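Local coordinates for MHC class I protein (Ginglymostoma cirratum, PDB 6LUP) that probably presents peptides at the cell surface to T cells, as classical MHC class I heavy chains do when paired with beta-2-microglobulin, at residues N210-T224 against G232-P244. Residues are numbered along the deposited sequence; the frame is centred on the assembly and turned at random.
Sequences NLFRDSAKIDETEST and GSYQIHRSTEFDP
Ile236 opens the contact with its tip, the flexible apolar end CD1 lying 3.6 Å from Ser223 OG, a hydroxyl hydrogen-bonded to the backbone N of Gly225. At His237 the strands are joined twice: Thr224 N gives its hydrogen to His237 O, while His237 N reaches Thr224 OG1 at 3.0 Å, the threonine hydroxyl replacing a backbone carbonyl. A chi1 of 58° brings OG1 to that N-H. ND1 of the imidazole hydrogen-bonds an aromatic side chain of the other protein chain in the assembly. Arg238 is long enough to join both sheets: Leu211 CD1 packs on its CD at 3.6 Å, Ser223 CB lies over one guanidinium face, near the rim, and NE bonds the carbonyl of Val209. The chain bend at chi3 (-71°) turns the guanidinium toward Ser223. Small Ser239, its side chain on the same sheet face as that of Glu222, pairs with it through two backbone bonds, Ser239 N to Glu222 O being 2.7 Å. Thr240 suits its buried place by offering methyl CG2 to Leu211 CD2 at 3.7 Å. Through Arg238 and Thr240, hairpin strand 234-241 thus packs on strand 208-213 of the facing sheet, in the immunoglobulin C1-set sandwich corresponding to the class I alpha-3 domain.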
# COMPACT_ATOMS: atom_id res chain seq x y z
N ASN A 210 -11.55 14.55 -13.10
CA ASN A 210 -12.84 15.21 -12.97
C ASN A 210 -13.60 15.22 -14.28
O ASN A 210 -13.00 15.33 -15.36
CB ASN A 210 -12.65 16.64 -12.45
CG ASN A 210 -12.03 16.68 -11.06
OD1 ASN A 210 -12.69 16.40 -10.07
ND2 ASN A 210 -10.76 17.05 -10.99
N LEU A 211 -14.92 15.12 -14.18
CA LEU A 211 -15.79 15.08 -15.36
C LEU A 211 -16.51 16.40 -15.58
O LEU A 211 -16.89 17.08 -14.62
CB LEU A 211 -16.79 13.93 -15.24
CG LEU A 211 -16.32 12.56 -15.75
CD1 LEU A 211 -15.20 11.97 -14.90
CD2 LEU A 211 -17.51 11.61 -15.80
N PHE A 212 -16.70 16.74 -16.85
CA PHE A 212 -17.29 18.02 -17.22
C PHE A 212 -18.41 17.89 -18.25
O PHE A 212 -18.26 17.21 -19.27
CB PHE A 212 -16.22 18.98 -17.74
CG PHE A 212 -15.36 19.58 -16.67
CD1 PHE A 212 -14.27 18.88 -16.15
CD2 PHE A 212 -15.65 20.84 -16.16
CE1 PHE A 212 -13.49 19.43 -15.15
CE2 PHE A 212 -14.86 21.40 -15.16
CZ PHE A 212 -13.78 20.69 -14.66
N ARG A 213 -19.52 18.56 -17.97
CA ARG A 213 -20.63 18.66 -18.91
C ARG A 213 -20.67 20.07 -19.50
O ARG A 213 -20.96 21.03 -18.79
CB ARG A 213 -21.96 18.34 -18.22
CG ARG A 213 -23.16 18.39 -19.16
CD ARG A 213 -24.43 17.92 -18.49
NE ARG A 213 -25.57 17.99 -19.40
CZ ARG A 213 -26.38 19.04 -19.52
NH1 ARG A 213 -27.39 19.01 -20.38
NH2 ARG A 213 -26.18 20.13 -18.78
N ASP A 214 -20.35 20.16 -20.79
CA ASP A 214 -20.42 21.41 -21.55
C ASP A 214 -19.77 22.61 -20.84
O ASP A 214 -20.38 23.67 -20.70
CB ASP A 214 -21.88 21.71 -21.93
CG ASP A 214 -22.01 22.59 -23.16
OD1 ASP A 214 -21.31 22.34 -24.16
OD2 ASP A 214 -22.83 23.54 -23.13
N SER A 215 -18.52 22.42 -20.38
CA SER A 215 -17.74 23.44 -19.65
C SER A 215 -18.08 23.56 -18.16
O SER A 215 -17.45 24.33 -17.44
CB SER A 215 -17.82 24.82 -20.33
OG SER A 215 -17.13 24.83 -21.57
N ALA A 216 -19.06 22.78 -17.70
CA ALA A 216 -19.44 22.79 -16.29
C ALA A 216 -18.92 21.56 -15.55
O ALA A 216 -18.90 20.46 -16.10
CB ALA A 216 -20.96 22.90 -16.14
N LYS A 217 -18.52 21.76 -14.30
CA LYS A 217 -18.01 20.69 -13.45
C LYS A 217 -19.14 19.79 -12.95
O LYS A 217 -20.17 20.28 -12.47
CB LYS A 217 -17.23 21.30 -12.27
CG LYS A 217 -16.92 20.36 -11.11
CD LYS A 217 -15.77 19.42 -11.42
CE LYS A 217 -15.07 18.97 -10.15
NZ LYS A 217 -15.96 18.16 -9.26
N ILE A 218 -18.95 18.47 -13.06
CA ILE A 218 -19.96 17.50 -12.64
C ILE A 218 -19.73 16.97 -11.22
O ILE A 218 -18.74 16.29 -10.94
CB ILE A 218 -20.07 16.31 -13.63
CG1 ILE A 218 -20.35 16.80 -15.05
CG2 ILE A 218 -21.15 15.34 -13.19
CD1 ILE A 218 -20.31 15.71 -16.10
N ASP A 219 -20.66 17.30 -10.32
CA ASP A 219 -20.74 16.67 -9.01
C ASP A 219 -21.59 15.41 -9.12
O ASP A 219 -21.94 15.01 -10.24
CB ASP A 219 -21.34 17.63 -7.98
CG ASP A 219 -20.43 18.80 -7.68
OD1 ASP A 219 -20.39 19.75 -8.50
OD2 ASP A 219 -19.76 18.77 -6.63
N GLU A 220 -21.93 14.80 -7.99
CA GLU A 220 -22.69 13.54 -7.98
C GLU A 220 -22.08 12.60 -9.03
O GLU A 220 -22.70 12.28 -10.05
CB GLU A 220 -24.19 13.78 -8.24
CG GLU A 220 -25.09 12.59 -7.91
CD GLU A 220 -26.56 12.83 -8.22
OE1 GLU A 220 -26.97 13.99 -8.46
OE2 GLU A 220 -27.33 11.84 -8.22
N THR A 221 -20.85 12.19 -8.76
CA THR A 221 -20.09 11.36 -9.67
C THR A 221 -19.56 10.13 -8.92
O THR A 221 -19.22 10.22 -7.74
CB THR A 221 -18.95 12.17 -10.35
OG1 THR A 221 -18.23 11.32 -11.25
CG2 THR A 221 -17.99 12.78 -9.32
N GLU A 222 -19.52 9.00 -9.61
CA GLU A 222 -19.12 7.74 -8.97
C GLU A 222 -17.67 7.36 -9.28
O GLU A 222 -17.25 7.35 -10.44
CB GLU A 222 -20.08 6.62 -9.34
CG GLU A 222 -20.04 5.44 -8.38
CD GLU A 222 -21.42 4.97 -7.95
OE1 GLU A 222 -22.38 5.11 -8.73
OE2 GLU A 222 -21.53 4.46 -6.81
N SER A 223 -16.92 7.03 -8.24
CA SER A 223 -15.51 6.73 -8.39
C SER A 223 -15.09 5.51 -7.57
O SER A 223 -15.43 5.39 -6.40
CB SER A 223 -14.66 7.94 -8.00
OG SER A 223 -13.27 7.64 -8.08
N THR A 224 -14.35 4.62 -8.22
CA THR A 224 -13.76 3.47 -7.54
C THR A 224 -12.69 3.92 -6.55
O THR A 224 -12.42 3.23 -5.57
CB THR A 224 -13.09 2.48 -8.53
OG1 THR A 224 -12.08 3.16 -9.29
CG2 THR A 224 -14.11 1.85 -9.46
N GLY A 232 2.97 -2.51 -10.30
CA GLY A 232 3.40 -1.30 -9.61
C GLY A 232 2.66 -0.04 -10.03
O GLY A 232 2.83 1.02 -9.42
N SER A 233 1.85 -0.13 -11.08
CA SER A 233 1.05 1.02 -11.53
C SER A 233 -0.33 1.02 -10.88
O SER A 233 -0.69 0.08 -10.16
CB SER A 233 0.94 1.05 -13.06
OG SER A 233 0.09 0.03 -13.54
N TYR A 234 -1.10 2.07 -11.12
CA TYR A 234 -2.42 2.24 -10.51
C TYR A 234 -3.50 2.53 -11.55
O TYR A 234 -3.20 2.87 -12.70
CB TYR A 234 -2.38 3.34 -9.44
CG TYR A 234 -1.34 3.07 -8.37
CD1 TYR A 234 -0.01 3.45 -8.56
CD2 TYR A 234 -1.69 2.43 -7.19
CE1 TYR A 234 0.95 3.19 -7.59
CE2 TYR A 234 -0.74 2.17 -6.21
CZ TYR A 234 0.58 2.55 -6.42
OH TYR A 234 1.53 2.30 -5.46
N GLN A 235 -4.76 2.40 -11.14
CA GLN A 235 -5.90 2.69 -12.00
C GLN A 235 -7.04 3.34 -11.22
O GLN A 235 -7.11 3.23 -9.99
CB GLN A 235 -6.40 1.43 -12.72
CG GLN A 235 -6.99 0.36 -11.80
CD GLN A 235 -7.78 -0.69 -12.56
OE1 GLN A 235 -7.21 -1.54 -13.25
NE2 GLN A 235 -9.09 -0.66 -12.42
N ILE A 236 -7.93 4.02 -11.94
CA ILE A 236 -9.11 4.63 -11.34
C ILE A 236 -10.23 4.76 -12.38
O ILE A 236 -9.98 5.03 -13.56
CB ILE A 236 -8.80 6.00 -10.69
CG1 ILE A 236 -10.04 6.56 -9.97
CG2 ILE A 236 -8.21 6.98 -11.70
CD1 ILE A 236 -9.76 7.72 -9.04
N HIS A 237 -11.46 4.53 -11.92
CA HIS A 237 -12.65 4.70 -12.75
C HIS A 237 -13.52 5.78 -12.14
O HIS A 237 -13.92 5.67 -10.98
CB HIS A 237 -13.44 3.39 -12.83
CG HIS A 237 -12.74 2.28 -13.55
ND1 HIS A 237 -13.25 1.69 -14.68
CD2 HIS A 237 -11.56 1.66 -13.29
CE1 HIS A 237 -12.42 0.74 -15.09
NE2 HIS A 237 -11.39 0.70 -14.26
N ARG A 238 -13.78 6.84 -12.90
CA ARG A 238 -14.82 7.80 -12.53
C ARG A 238 -15.93 7.83 -13.57
O ARG A 238 -15.68 8.09 -14.75
CB ARG A 238 -14.26 9.20 -12.29
CG ARG A 238 -15.26 10.10 -11.58
CD ARG A 238 -14.75 11.50 -11.32
NE ARG A 238 -13.72 11.55 -10.29
CZ ARG A 238 -13.94 11.46 -8.98
NH1 ARG A 238 -15.17 11.28 -8.51
NH2 ARG A 238 -12.92 11.52 -8.14
N SER A 239 -17.15 7.56 -13.12
CA SER A 239 -18.30 7.48 -14.02
C SER A 239 -19.49 8.30 -13.52
O SER A 239 -19.70 8.45 -12.31
CB SER A 239 -18.72 6.02 -14.22
OG SER A 239 -19.01 5.41 -12.97
N THR A 240 -20.25 8.82 -14.47
CA THR A 240 -21.46 9.58 -14.17
C THR A 240 -22.65 9.03 -14.95
O THR A 240 -22.48 8.26 -15.90
CB THR A 240 -21.27 11.08 -14.46
OG1 THR A 240 -22.32 11.82 -13.83
CG2 THR A 240 -21.24 11.38 -15.96
N GLU A 241 -23.85 9.43 -14.54
CA GLU A 241 -25.09 9.07 -15.22
C GLU A 241 -25.16 9.70 -16.62
O GLU A 241 -24.68 10.81 -16.83
CB GLU A 241 -26.31 9.46 -14.39
CG GLU A 241 -26.54 8.57 -13.17
CD GLU A 241 -27.22 7.25 -13.51
OE1 GLU A 241 -27.93 6.72 -12.63
OE2 GLU A 241 -27.07 6.74 -14.64
N PHE A 242 -25.74 9.00 -17.59
CA PHE A 242 -25.70 9.46 -18.99
C PHE A 242 -26.98 9.45 -19.90
O PHE A 242 -27.83 8.60 -19.73
CB PHE A 242 -24.62 8.57 -19.61
CG PHE A 242 -24.24 8.92 -20.99
CD1 PHE A 242 -23.91 10.20 -21.30
CD2 PHE A 242 -24.22 7.97 -21.96
CE1 PHE A 242 -23.60 10.53 -22.58
CE2 PHE A 242 -23.89 8.29 -23.24
CZ PHE A 242 -23.57 9.57 -23.55
N ASP A 243 -27.11 10.39 -20.86
CA ASP A 243 -27.89 10.25 -22.13
C ASP A 243 -27.13 10.31 -23.48
O ASP A 243 -26.53 11.31 -23.77
CB ASP A 243 -28.97 11.33 -22.16
CG ASP A 243 -30.25 10.90 -21.47
OD1 ASP A 243 -30.70 9.76 -21.67
OD2 ASP A 243 -30.82 11.72 -20.73
N PRO A 244 -27.30 9.31 -24.35
CA PRO A 244 -26.64 9.06 -25.63
C PRO A 244 -27.09 10.02 -26.74
O PRO A 244 -26.32 10.33 -27.65
CB PRO A 244 -27.04 7.62 -25.97
CG PRO A 244 -28.26 7.35 -25.16
CD PRO A 244 -28.06 8.13 -23.89